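Local coordinates for inulin fructotransferase (Bacillus sp. snu-7, PDB 2INV), which cleaves inulin by intramolecular fructosyl transfer, a lyase reaction that releases a cyclic di-fructose from the fructan chain, at residues 18-23 with 38-43; 208-213 with 233-238; 296-301 with 336-341; 377-382 with 395-400. All blocks are in the same frame, centred on the assembly; numbering follows the deposited sequence.

Contact 1: 18-23 with 38-43; sequences TTWRIK and INDIIA
The extended loop 18-23 runs past one flank of helix 30-48, W20 lying nearest I41 and I22 nearest D40, at CA-CA distances of 7.8 and 6.6 Å. W20 CG stands anti to the backbone N (chi1 175°), which sends the indole out from the loop to the helix surface. There I41 CG1 sits over one face of the five-membered ring, 3.6 Å from its centroid and almost on the ring normal, a CH-pi contact in which CD1 is the ring atom met most closely. The polar edge of the same ring turns to D40: NE1 donates to OD2 at 3.0 Å, with an N-H...O angle of 143°, so the bond is noticeably bent. The acceptor lies close to the ring plane, and the bond uses the OD2 lone pair directed away from OD1, the carboxylate being turned 46° from the indole. In the right-handed parallel beta-helix, this helix packs through I38 and I41 on strand 58-62 near the N-terminal end of the chain; I41 touches both I60 of that strand and W20 of the loop. V37 and D44 also touch W20, and Y15 meets the indole edge-to-face. The I22 and D40 side chains pass each other in opposite directions, I22 CG1 lying 3.9 Å from D40 CB. A leucine in place of W20 would probably leave D40 OD2 without its indole donor and I41 CG1 without the ring face it packs on. OD2 has a second partner in a water that donates to it at 2.7 Å and accepts from K23 N at 2.8 Å.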
loop_
_atom_site.group_PDB
_atom_site.type_symbol
_atom_site.label_atom_id
_atom_site.label_comp_id
_atom_site.label_asym_id
_atom_site.label_seq_id
_atom_site.Cartn_x
_atom_site.Cartn_y
_atom_site.Cartn_z
ATOM N N THR A 18 3.906 29.996 10.065
ATOM C CA THR A 18 3.670 30.909 11.187
ATOM C C THR A 18 4.755 31.959 11.497
ATOM O O THR A 18 4.456 32.960 12.149
ATOM C CB THR A 18 3.388 30.128 12.502
ATOM O OG1 THR A 18 4.595 29.510 12.969
ATOM C CG2 THR A 18 2.337 29.048 12.266
ATOM N N THR A 19 5.991 31.758 11.039
ATOM C CA THR A 19 7.071 32.713 11.327
ATOM C C THR A 19 7.345 33.710 10.214
ATOM O O THR A 19 8.047 34.701 10.413
ATOM C CB THR A 19 8.416 32.008 11.544
ATOM O OG1 THR A 19 8.722 31.206 10.395
ATOM C CG2 THR A 19 8.385 31.141 12.780
ATOM N N TRP A 20 6.797 33.441 9.041
ATOM C CA TRP A 20 7.055 34.272 7.887
ATOM C C TRP A 20 6.157 35.491 7.690
ATOM O O TRP A 20 4.967 35.361 7.388
ATOM C CB TRP A 20 7.040 33.361 6.663
ATOM C CG TRP A 20 7.175 34.082 5.404
ATOM C CD1 TRP A 20 6.178 34.666 4.692
ATOM C CD2 TRP A 20 8.383 34.330 4.693
ATOM N NE1 TRP A 20 6.687 35.268 3.574
ATOM C CE2 TRP A 20 8.043 35.080 3.550
ATOM C CE3 TRP A 20 9.727 33.999 4.918
ATOM C CZ2 TRP A 20 8.993 35.499 2.619
ATOM C CZ3 TRP A 20 10.679 34.416 3.994
ATOM C CH2 TRP A 20 10.304 35.162 2.857
ATOM N N ARG A 21 6.743 36.677 7.834
ATOM C CA ARG A 21 5.984 37.915 7.684
ATOM C C ARG A 21 5.978 38.424 6.251
ATOM O O ARG A 21 6.974 38.298 5.521
ATOM C CB ARG A 21 6.550 39.006 8.600
ATOM C CG ARG A 21 7.963 39.476 8.270
ATOM C CD ARG A 21 8.376 40.660 9.137
ATOM N NE ARG A 21 9.745 41.085 8.861
ATOM C CZ ARG A 21 10.362 42.072 9.506
ATOM N NH1 ARG A 21 9.734 42.739 10.474
ATOM N NH2 ARG A 21 11.611 42.395 9.191
ATOM N N ILE A 22 4.843 38.987 5.850
ATOM C CA ILE A 22 4.701 39.549 4.519
ATOM C C ILE A 22 5.072 41.012 4.704
ATOM O O ILE A 22 4.334 41.796 5.303
ATOM C CB ILE A 22 3.264 39.389 4.021
ATOM C CG1 ILE A 22 2.935 37.897 3.967
ATOM C CG2 ILE A 22 3.104 40.024 2.646
ATOM C CD1 ILE A 22 1.496 37.572 3.661
ATOM N N LYS A 23 6.254 41.344 4.204
ATOM C CA LYS A 23 6.826 42.668 4.326
ATOM C C LYS A 23 5.874 43.841 4.098
ATOM O O LYS A 23 5.802 44.749 4.930
ATOM C CB LYS A 23 8.026 42.785 3.397
ATOM C CG LYS A 23 9.285 42.186 3.991
ATOM C CD LYS A 23 10.440 42.250 3.015
ATOM C CE LYS A 23 11.734 41.769 3.632
ATOM N NZ LYS A 23 12.359 42.795 4.505
ATOM N N ILE A 38 1.439 31.942 1.890
ATOM C CA ILE A 38 2.100 30.992 1.012
ATOM C C ILE A 38 2.442 31.635 -0.329
ATOM O O ILE A 38 3.517 31.392 -0.875
ATOM C CB ILE A 38 1.240 29.734 0.797
ATOM C CG1 ILE A 38 0.963 29.082 2.152
ATOM C CG2 ILE A 38 1.961 28.755 -0.115
ATOM C CD1 ILE A 38 0.062 27.867 2.090
ATOM N N ASN A 39 1.550 32.462 -0.865
ATOM C CA ASN A 39 1.867 33.106 -2.132
ATOM C C ASN A 39 3.113 33.981 -1.976
ATOM O O ASN A 39 3.940 34.046 -2.887
ATOM C CB ASN A 39 0.689 33.936 -2.648
ATOM C CG ASN A 39 -0.360 33.086 -3.355
ATOM O OD1 ASN A 39 -0.031 32.125 -4.052
ATOM N ND2 ASN A 39 -1.632 33.445 -3.185
ATOM N N ASP A 40 3.273 34.633 -0.822
ATOM C CA ASP A 40 4.457 35.465 -0.624
ATOM C C ASP A 40 5.686 34.579 -0.470
ATOM O O ASP A 40 6.781 34.972 -0.874
ATOM C CB ASP A 40 4.324 36.376 0.601
ATOM C CG ASP A 40 5.405 37.451 0.647
ATOM O OD1 ASP A 40 5.443 38.306 -0.263
ATOM O OD2 ASP A 40 6.219 37.443 1.592
ATOM N N ILE A 41 5.520 33.391 0.113
ATOM C CA ILE A 41 6.665 32.497 0.254
ATOM C C ILE A 41 7.105 32.021 -1.126
ATOM O O ILE A 41 8.283 32.056 -1.448
ATOM C CB ILE A 41 6.351 31.266 1.135
ATOM C CG1 ILE A 41 6.251 31.685 2.604
ATOM C CG2 ILE A 41 7.450 30.226 0.970
ATOM C CD1 ILE A 41 5.642 30.632 3.505
ATOM N N ILE A 42 6.154 31.582 -1.944
ATOM C CA ILE A 42 6.487 31.118 -3.289
ATOM C C ILE A 42 7.153 32.254 -4.054
ATOM O O ILE A 42 8.035 32.019 -4.883
ATOM C CB ILE A 42 5.241 30.663 -4.079
ATOM C CG1 ILE A 42 4.632 29.427 -3.420
ATOM C CG2 ILE A 42 5.635 30.334 -5.524
ATOM C CD1 ILE A 42 3.301 29.002 -4.011
ATOM N N ALA A 43 6.735 33.486 -3.772
ATOM C CA ALA A 43 7.312 34.643 -4.434
ATOM C C ALA A 43 8.769 34.790 -4.005
ATOM O O ALA A 43 9.604 35.225 -4.789
ATOM C CB ALA A 43 6.518 35.899 -4.087
HETATM O O HOH W 1 7.565 39.719 2.281
#

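Contact 2: 208-213 with 233-238; sequences CVELTG and TLLAEN
E237 has CG anti to its carbonyl carbon (chi1 -58°) and an extended chain beyond, which lays it alongside T212 and carries OE1 to the backbone of G213; N238, with a similar first torsion, brings ND2 to the carbonyl of the same glycine. G213 N donates to E237 OE1 at 3.0 Å, meeting the oxygen on its anti side and 22° out of the carboxylate plane. N238 ND2 reaches G213 O at 3.0 Å, nearly straight and in the plane of the amide. T212 CB also lies 3.2 Å from E237 OE1, and CG2 covers the carboxylate carbon. Before this point the two strands are stacked rungs of the parallel beta-helix: the axes of strands 208-211 and 235-237 approach to 4.7 Å and are only 4° from parallel. Four backbone bonds join them, from V209 N to T233 O through to E237 N on L211 O. On the face carrying V209 and L211, V209 CG1 packs 3.7 Å from L234 CD1, the two side chains pointing the same way. On the other face E210 CG touches L235 CD2 at 4.1 Å, while E210 OE1 is bonded to H185 one rung earlier. An alanine in place of E237 would probably leave G213 N without its carboxylate acceptor and strip the cover from T212. Both backbone polar groups of G213, its N-H and its C=O, are thus taken by side chains of the next rung, so polar bonding continues beyond the last backbone bond between these two segments, and the N-H donor probably offsets some of the carboxylate's charge.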
loop_
_atom_site.group_PDB
_atom_site.type_symbol
_atom_site.label_atom_id
_atom_site.label_comp_id
_atom_site.label_asym_id
_atom_site.label_seq_id
_atom_site.Cartn_x
_atom_site.Cartn_y
_atom_site.Cartn_z
ATOM N N CYS A 208 -14.222 13.440 -4.613
ATOM C CA CYS A 208 -12.968 13.146 -3.931
ATOM C C CYS A 208 -11.725 13.258 -4.830
ATOM O O CYS A 208 -10.905 14.160 -4.635
ATOM C CB CYS A 208 -13.060 11.760 -3.276
ATOM S SG CYS A 208 -14.342 11.683 -1.998
ATOM N N VAL A 209 -11.562 12.344 -5.785
ATOM C CA VAL A 209 -10.405 12.408 -6.671
ATOM C C VAL A 209 -10.815 12.391 -8.142
ATOM O O VAL A 209 -11.450 11.453 -8.621
ATOM C CB VAL A 209 -9.414 11.259 -6.410
ATOM C CG1 VAL A 209 -8.260 11.339 -7.405
ATOM C CG2 VAL A 209 -8.882 11.342 -4.993
ATOM N N GLU A 210 -10.421 13.443 -8.853
ATOM C CA GLU A 210 -10.746 13.600 -10.269
ATOM C C GLU A 210 -9.514 13.684 -11.174
ATOM O O GLU A 210 -8.838 14.718 -11.232
ATOM C CB GLU A 210 -11.607 14.853 -10.464
ATOM C CG GLU A 210 -12.980 14.762 -9.817
ATOM C CD GLU A 210 -13.725 16.085 -9.853
ATOM O OE1 GLU A 210 -13.706 16.801 -8.826
ATOM O OE2 GLU A 210 -14.316 16.421 -10.908
ATOM N N LEU A 211 -9.233 12.592 -11.881
ATOM C CA LEU A 211 -8.099 12.532 -12.798
ATOM C C LEU A 211 -8.641 12.753 -14.203
ATOM O O LEU A 211 -9.001 11.812 -14.918
ATOM C CB LEU A 211 -7.425 11.174 -12.692
ATOM C CG LEU A 211 -7.212 10.783 -11.232
ATOM C CD1 LEU A 211 -6.639 9.380 -11.141
ATOM C CD2 LEU A 211 -6.301 11.796 -10.559
ATOM N N THR A 212 -8.700 14.024 -14.578
ATOM C CA THR A 212 -9.239 14.447 -15.859
ATOM C C THR A 212 -8.221 14.595 -16.983
ATOM O O THR A 212 -7.025 14.412 -16.781
ATOM C CB THR A 212 -9.976 15.777 -15.672
ATOM O OG1 THR A 212 -9.061 16.754 -15.156
ATOM C CG2 THR A 212 -11.116 15.602 -14.675
ATOM N N GLY A 213 -8.724 14.928 -18.168
ATOM C CA GLY A 213 -7.874 15.114 -19.327
ATOM C C GLY A 213 -7.357 13.793 -19.873
ATOM O O GLY A 213 -7.875 13.257 -20.866
ATOM N N THR A 233 -16.334 9.570 -6.634
ATOM C CA THR A 233 -15.413 9.255 -5.574
ATOM C C THR A 233 -14.071 9.267 -6.301
ATOM O O THR A 233 -13.270 10.187 -6.119
ATOM C CB THR A 233 -15.754 7.896 -4.971
ATOM O OG1 THR A 233 -17.131 7.898 -4.569
ATOM C CG2 THR A 233 -14.894 7.613 -3.748
ATOM N N LEU A 234 -13.832 8.272 -7.150
ATOM C CA LEU A 234 -12.600 8.244 -7.931
ATOM C C LEU A 234 -13.019 8.283 -9.393
ATOM O O LEU A 234 -13.794 7.442 -9.858
ATOM C CB LEU A 234 -11.791 6.978 -7.670
ATOM C CG LEU A 234 -10.569 6.827 -8.586
ATOM C CD1 LEU A 234 -9.593 7.974 -8.369
ATOM C CD2 LEU A 234 -9.899 5.495 -8.310
ATOM N N LEU A 235 -12.525 9.284 -10.109
ATOM C CA LEU A 235 -12.849 9.460 -11.515
ATOM C C LEU A 235 -11.573 9.503 -12.346
ATOM O O LEU A 235 -10.601 10.163 -11.970
ATOM C CB LEU A 235 -13.642 10.757 -11.680
ATOM C CG LEU A 235 -13.799 11.378 -13.068
ATOM C CD1 LEU A 235 -14.522 10.432 -14.011
ATOM C CD2 LEU A 235 -14.567 12.681 -12.926
ATOM N N ALA A 236 -11.572 8.792 -13.470
ATOM C CA ALA A 236 -10.402 8.765 -14.336
ATOM C C ALA A 236 -10.786 8.970 -15.797
ATOM O O ALA A 236 -11.652 8.271 -16.324
ATOM C CB ALA A 236 -9.673 7.455 -14.166
ATOM N N GLU A 237 -10.128 9.920 -16.456
ATOM C CA GLU A 237 -10.430 10.220 -17.849
ATOM C C GLU A 237 -9.285 9.910 -18.798
ATOM O O GLU A 237 -8.205 10.496 -18.711
ATOM C CB GLU A 237 -10.828 11.689 -18.006
ATOM C CG GLU A 237 -12.030 12.087 -17.153
ATOM C CD GLU A 237 -12.474 13.513 -17.413
ATOM O OE1 GLU A 237 -11.672 14.296 -17.974
ATOM O OE2 GLU A 237 -13.606 13.863 -17.021
ATOM N N ASN A 238 -9.540 8.980 -19.711
ATOM C CA ASN A 238 -8.558 8.585 -20.714
ATOM C C ASN A 238 -7.208 8.280 -20.078
ATOM O O ASN A 238 -6.173 8.802 -20.494
ATOM C CB ASN A 238 -8.431 9.699 -21.751
ATOM C CG ASN A 238 -9.785 10.209 -22.206
ATOM O OD1 ASN A 238 -10.622 9.438 -22.690
ATOM N ND2 ASN A 238 -10.015 11.509 -22.045
#

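Contact 3: 296-301 with 336-341; sequences IRRTNE and YNVPPA
R298 and Y336 lie side by side on neighbouring rungs of the right-handed parallel beta-helix, pointing the same way from one face of the sheet, with guanidinium and phenol planes turned 78° apart. The aliphatic part of the arginine does the touching: R298 CG is 3.4 Å from Y336 CD2. Its CG is anti to the backbone N (chi1 166°), and bends at chi2 and chi3 then fold the guanidinium across V338. V338 CG2 sits over the centre of that guanidinium, 3.7 Å from R298 CZ, and also lies above the rim of the Y336 ring, wedged against both flat groups. R298 NE donates to T299 O at 2.9 Å, approaching from above the carbonyl plane. Both polar ends converge on D315, which forms a salt bridge with R298 NH1 and accepts a hydrogen bond from Y336 OH.

R297 and N337 run alongside each other too, guanidinium and amide planes 40° apart. R297 NH1 lies 3.2 Å from N337 CB while bonding A335 O, and a water accepts from R297 NH2 and donates to N337 OD1. The backbones are joined by N337 N on R298 O at 2.9 Å. N300 comes at about a right angle to P339, with OD1 near the proline CD. The N300 N-H is buried without a partner in the model. T299 OG1 donates in the carbonyl plane to N337 O at 2.7 Å.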
loop_
_atom_site.group_PDB
_atom_site.type_symbol
_atom_site.label_atom_id
_atom_site.label_comp_id
_atom_site.label_asym_id
_atom_site.label_seq_id
_atom_site.Cartn_x
_atom_site.Cartn_y
_atom_site.Cartn_z
ATOM N N ILE A 296 -17.521 -5.893 -3.379
ATOM C CA ILE A 296 -18.517 -4.932 -3.818
ATOM C C ILE A 296 -19.839 -5.121 -3.090
ATOM O O ILE A 296 -20.577 -6.070 -3.341
ATOM C CB ILE A 296 -18.693 -5.071 -5.336
ATOM C CG1 ILE A 296 -17.301 -5.073 -5.980
ATOM C CG2 ILE A 296 -19.544 -3.944 -5.889
ATOM C CD1 ILE A 296 -17.263 -5.545 -7.404
ATOM N N ARG A 297 -20.121 -4.205 -2.172
ATOM C CA ARG A 297 -21.328 -4.253 -1.369
ATOM C C ARG A 297 -22.279 -3.105 -1.642
ATOM O O ARG A 297 -21.959 -1.932 -1.433
ATOM C CB ARG A 297 -20.963 -4.304 0.121
ATOM C CG ARG A 297 -21.912 -3.547 1.047
ATOM C CD ARG A 297 -23.300 -4.131 1.024
ATOM N NE ARG A 297 -23.794 -4.415 2.366
ATOM C CZ ARG A 297 -24.649 -5.394 2.651
ATOM N NH1 ARG A 297 -25.106 -6.184 1.681
ATOM N NH2 ARG A 297 -25.040 -5.592 3.905
ATOM N N ARG A 298 -23.463 -3.473 -2.108
ATOM C CA ARG A 298 -24.509 -2.517 -2.409
ATOM C C ARG A 298 -25.592 -2.687 -1.353
ATOM O O ARG A 298 -25.966 -3.820 -1.018
ATOM C CB ARG A 298 -25.082 -2.801 -3.798
ATOM C CG ARG A 298 -26.398 -2.102 -4.104
ATOM C CD ARG A 298 -26.244 -0.596 -4.063
ATOM N NE ARG A 298 -27.436 0.043 -3.524
ATOM C CZ ARG A 298 -28.611 0.096 -4.142
ATOM N NH1 ARG A 298 -28.768 -0.448 -5.340
ATOM N NH2 ARG A 298 -29.635 0.696 -3.551
ATOM N N THR A 299 -26.077 -1.577 -0.806
ATOM C CA THR A 299 -27.129 -1.655 0.196
ATOM C C THR A 299 -27.854 -0.320 0.208
ATOM O O THR A 299 -27.593 0.547 -0.634
ATOM C CB THR A 299 -26.567 -1.986 1.604
ATOM O OG1 THR A 299 -27.643 -2.361 2.476
ATOM C CG2 THR A 299 -25.837 -0.789 2.187
ATOM N N ASN A 300 -28.764 -0.147 1.155
ATOM C CA ASN A 300 -29.529 1.089 1.219
ATOM C C ASN A 300 -28.913 2.083 2.199
ATOM O O ASN A 300 -28.335 1.704 3.221
ATOM C CB ASN A 300 -30.975 0.790 1.620
ATOM C CG ASN A 300 -31.068 -0.040 2.875
ATOM O OD1 ASN A 300 -30.486 -1.125 2.961
ATOM N ND2 ASN A 300 -31.815 0.454 3.853
ATOM N N GLU A 301 -29.043 3.364 1.871
ATOM C CA GLU A 301 -28.525 4.451 2.695
ATOM C C GLU A 301 -28.876 4.193 4.159
ATOM O O GLU A 301 -30.044 4.019 4.506
ATOM C CB GLU A 301 -29.143 5.773 2.242
ATOM C CG GLU A 301 -28.942 6.924 3.213
ATOM C CD GLU A 301 -27.488 7.291 3.393
ATOM O OE1 GLU A 301 -26.893 7.853 2.449
ATOM O OE2 GLU A 301 -26.935 7.014 4.480
ATOM N N TYR A 336 -25.242 -7.856 -1.913
ATOM C CA TYR A 336 -26.333 -6.932 -2.181
ATOM C C TYR A 336 -27.517 -7.104 -1.233
ATOM O O TYR A 336 -28.174 -8.152 -1.203
ATOM C CB TYR A 336 -26.756 -7.101 -3.645
ATOM C CG TYR A 336 -27.868 -6.205 -4.117
ATOM C CD1 TYR A 336 -29.188 -6.446 -3.738
ATOM C CD2 TYR A 336 -27.612 -5.132 -4.969
ATOM C CE1 TYR A 336 -30.226 -5.645 -4.195
ATOM C CE2 TYR A 336 -28.647 -4.323 -5.435
ATOM C CZ TYR A 336 -29.947 -4.585 -5.045
ATOM O OH TYR A 336 -30.978 -3.797 -5.500
ATOM N N ASN A 337 -27.779 -6.060 -0.449
ATOM C CA ASN A 337 -28.881 -6.064 0.512
ATOM C C ASN A 337 -29.693 -4.782 0.339
ATOM O O ASN A 337 -29.316 -3.713 0.839
ATOM C CB ASN A 337 -28.342 -6.133 1.941
ATOM C CG ASN A 337 -29.411 -6.458 2.947
ATOM O OD1 ASN A 337 -29.148 -6.518 4.145
ATOM N ND2 ASN A 337 -30.617 -6.701 2.467
ATOM N N VAL A 338 -30.804 -4.893 -0.378
ATOM C CA VAL A 338 -31.652 -3.747 -0.637
ATOM C C VAL A 338 -33.132 -4.120 -0.558
ATOM O O VAL A 338 -33.569 -5.118 -1.129
ATOM C CB VAL A 338 -31.346 -3.153 -2.032
ATOM C CG1 VAL A 338 -32.292 -1.992 -2.338
ATOM C CG2 VAL A 338 -29.906 -2.680 -2.086
ATOM N N PRO A 339 -33.912 -3.339 0.204
ATOM C CA PRO A 339 -35.352 -3.535 0.387
ATOM C C PRO A 339 -36.083 -3.715 -0.944
ATOM O O PRO A 339 -35.926 -2.905 -1.860
ATOM C CB PRO A 339 -35.770 -2.253 1.101
ATOM C CG PRO A 339 -34.621 -2.032 2.029
ATOM C CD PRO A 339 -33.388 -2.381 1.198
ATOM N N PRO A 340 -36.857 -4.804 -1.081
ATOM C CA PRO A 340 -37.587 -5.024 -2.332
ATOM C C PRO A 340 -38.257 -3.746 -2.808
ATOM O O PRO A 340 -38.308 -3.472 -4.014
ATOM C CB PRO A 340 -38.610 -6.078 -1.950
ATOM C CG PRO A 340 -37.850 -6.930 -0.996
ATOM C CD PRO A 340 -37.051 -5.931 -0.148
ATOM N N ALA A 341 -38.722 -2.954 -1.845
ATOM C CA ALA A 341 -39.418 -1.706 -2.115
ATOM C C ALA A 341 -38.538 -0.542 -2.550
ATOM O O ALA A 341 -39.052 0.492 -2.980
ATOM C CB ALA A 341 -40.226 -1.308 -0.888
HETATM O O HOH W 2 -26.847 -7.835 4.722
#

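Contact 4: 377-382 with 395-400; sequences VVLDAS and SQITSY
Two late rungs of the parallel beta-helix pair here, in the part of the chain that belongs to the beta-helix repeat of inulin fructotransferase. The axes of strands 377-379 and 397-399 approach to 4.7 Å and lie within 4° of parallel. T398 stands between two residues of the first strand: T398 N donates to V377 O at 2.9 Å, and T398 O accepts from L379 N at 2.8 Å. Y400 N then bonds to L379 O, carrying the ladder one residue past the strand. On one face V378 and T398 lie side by side, V378 CG2 being 4.1 Å from T398 CB. Y400 joins them by crossing V378 obliquely. Its CG is anti to the carbonyl carbon (chi1 -70°), which folds the ring back over T398, whose CG2 lies above the ring rim; the ring atom CE2 comes 4.0 Å from V378 CG1. Y400 CB packs on A381 CB at 3.8 Å, at the corner where the chain leaves the strand. That corner is an Asx turn: D380 OD2 accepts from S382 N at 3.1 Å, on the anti side of the carboxylate and 24° out of its plane. The other face turns inward, where L379 CD2 lies near S399 CB and, more loosely, I397 CG2. V377, L379 and I397 all pack there on V388 of strand 387-389, I397 and S399 reach I406 of strand 405-407, and strand 351-357 lies beside 377-379 as the preceding rung.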
loop_
_atom_site.group_PDB
_atom_site.type_symbol
_atom_site.label_atom_id
_atom_site.label_comp_id
_atom_site.label_asym_id
_atom_site.label_seq_id
_atom_site.Cartn_x
_atom_site.Cartn_y
_atom_site.Cartn_z
ATOM N N VAL A 377 -25.333 -11.555 -13.769
ATOM C CA VAL A 377 -24.715 -10.978 -14.940
ATOM C C VAL A 377 -25.732 -10.808 -16.045
ATOM O O VAL A 377 -26.543 -11.694 -16.311
ATOM C CB VAL A 377 -23.561 -11.867 -15.453
ATOM C CG1 VAL A 377 -22.851 -11.177 -16.603
ATOM C CG2 VAL A 377 -22.594 -12.168 -14.325
ATOM N N VAL A 378 -25.692 -9.648 -16.680
ATOM C CA VAL A 378 -26.591 -9.366 -17.779
ATOM C C VAL A 378 -25.750 -8.853 -18.926
ATOM O O VAL A 378 -24.968 -7.917 -18.779
ATOM C CB VAL A 378 -27.635 -8.293 -17.428
ATOM C CG1 VAL A 378 -28.427 -7.905 -18.673
ATOM C CG2 VAL A 378 -28.585 -8.812 -16.364
ATOM N N LEU A 379 -25.899 -9.497 -20.069
ATOM C CA LEU A 379 -25.177 -9.095 -21.260
ATOM C C LEU A 379 -26.224 -8.498 -22.171
ATOM O O LEU A 379 -27.179 -9.162 -22.579
ATOM C CB LEU A 379 -24.511 -10.293 -21.929
ATOM C CG LEU A 379 -23.558 -11.245 -21.132
ATOM C CD1 LEU A 379 -22.345 -10.752 -20.813
ATOM C CD2 LEU A 379 -24.101 -11.912 -20.083
ATOM N N ASP A 380 -26.038 -7.223 -22.466
ATOM C CA ASP A 380 -26.955 -6.476 -23.302
ATOM C C ASP A 380 -26.842 -6.908 -24.769
ATOM O O ASP A 380 -25.780 -7.353 -25.215
ATOM C CB ASP A 380 -26.655 -4.998 -23.109
ATOM C CG ASP A 380 -27.621 -4.106 -23.833
ATOM O OD1 ASP A 380 -28.584 -3.604 -23.213
ATOM O OD2 ASP A 380 -27.400 -3.890 -25.043
ATOM N N ALA A 381 -27.950 -6.807 -25.498
ATOM C CA ALA A 381 -28.011 -7.222 -26.900
ATOM C C ALA A 381 -26.934 -6.632 -27.812
ATOM O O ALA A 381 -26.753 -7.093 -28.940
ATOM C CB ALA A 381 -29.398 -6.909 -27.461
ATOM N N SER A 382 -26.235 -5.608 -27.334
ATOM C CA SER A 382 -25.189 -4.979 -28.125
ATOM C C SER A 382 -23.911 -5.786 -28.022
ATOM O O SER A 382 -23.130 -5.855 -28.971
ATOM C CB SER A 382 -24.919 -3.550 -27.637
ATOM O OG SER A 382 -26.019 -2.697 -27.862
ATOM N N SER A 395 -29.989 -19.497 -14.509
ATOM C CA SER A 395 -31.139 -18.625 -14.285
ATOM C C SER A 395 -30.789 -17.342 -13.538
ATOM O O SER A 395 -31.657 -16.508 -13.279
ATOM C CB SER A 395 -32.251 -19.383 -13.556
ATOM O OG SER A 395 -31.872 -19.762 -12.236
ATOM N N GLN A 396 -29.512 -17.178 -13.209
ATOM C CA GLN A 396 -29.057 -15.971 -12.536
ATOM C C GLN A 396 -28.248 -15.177 -13.559
ATOM O O GLN A 396 -27.635 -14.153 -13.231
ATOM C CB GLN A 396 -28.193 -16.325 -11.321
ATOM C CG GLN A 396 -28.945 -17.164 -10.246
ATOM C CD GLN A 396 -28.065 -17.622 -9.096
ATOM O OE1 GLN A 396 -26.962 -18.148 -9.303
ATOM N NE2 GLN A 396 -28.560 -17.439 -7.872
ATOM N N ILE A 397 -28.289 -15.647 -14.809
ATOM C CA ILE A 397 -27.566 -15.023 -15.921
ATOM C C ILE A 397 -28.464 -14.726 -17.133
ATOM O O ILE A 397 -29.114 -15.633 -17.671
ATOM C CB ILE A 397 -26.423 -15.936 -16.407
ATOM C CG1 ILE A 397 -25.474 -16.242 -15.250
ATOM C CG2 ILE A 397 -25.681 -15.280 -17.556
ATOM C CD1 ILE A 397 -24.338 -17.179 -15.612
ATOM N N THR A 398 -28.495 -13.466 -17.562
ATOM C CA THR A 398 -29.289 -13.083 -18.725
ATOM C C THR A 398 -28.371 -12.627 -19.857
ATOM O O THR A 398 -27.638 -11.648 -19.718
ATOM C CB THR A 398 -30.251 -11.918 -18.420
ATOM O OG1 THR A 398 -31.203 -12.312 -17.424
ATOM C CG2 THR A 398 -31.003 -11.510 -19.689
ATOM N N SER A 399 -28.411 -13.347 -20.970
ATOM C CA SER A 399 -27.604 -12.998 -22.123
ATOM C C SER A 399 -28.539 -12.652 -23.272
ATOM O O SER A 399 -29.279 -13.511 -23.756
ATOM C CB SER A 399 -26.696 -14.165 -22.516
ATOM O OG SER A 399 -26.054 -13.920 -23.760
ATOM N N TYR A 400 -28.518 -11.393 -23.700
ATOM C CA TYR A 400 -29.371 -10.959 -24.804
ATOM C C TYR A 400 -28.611 -11.089 -26.089
ATOM O O TYR A 400 -29.031 -10.578 -27.133
ATOM C CB TYR A 400 -29.774 -9.509 -24.648
ATOM C CG TYR A 400 -30.729 -9.301 -23.527
ATOM C CD1 TYR A 400 -31.940 -9.985 -23.483
ATOM C CD2 TYR A 400 -30.422 -8.430 -22.503
ATOM C CE1 TYR A 400 -32.826 -9.797 -22.447
ATOM C CE2 TYR A 400 -31.293 -8.227 -21.450
ATOM C CZ TYR A 400 -32.494 -8.914 -21.428
ATOM O OH TYR A 400 -33.365 -8.709 -20.397
#

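The four contacts follow one another along the chain without interleaving and mark positions along the beta-helix. Contact 1, with the helix 30-48, is near the N-terminal end and contact 4 near the C-terminal end, their centres about 61 Å apart on opposite sides of the chain's centre. Contact 2 is central, its centre about 26 Å from that of contact 3 and about 29 Å from that of contact 4; contacts 3 and 4 come within about 11 Å at their nearest atoms. Contacts 2 and 3 lie near bound fructose without touching it: the side chains of C208 and T299 are each about 8 Å from a fructose unit, and E301 in contact 3 makes a salt bridge to the glycan-pocket residue R252.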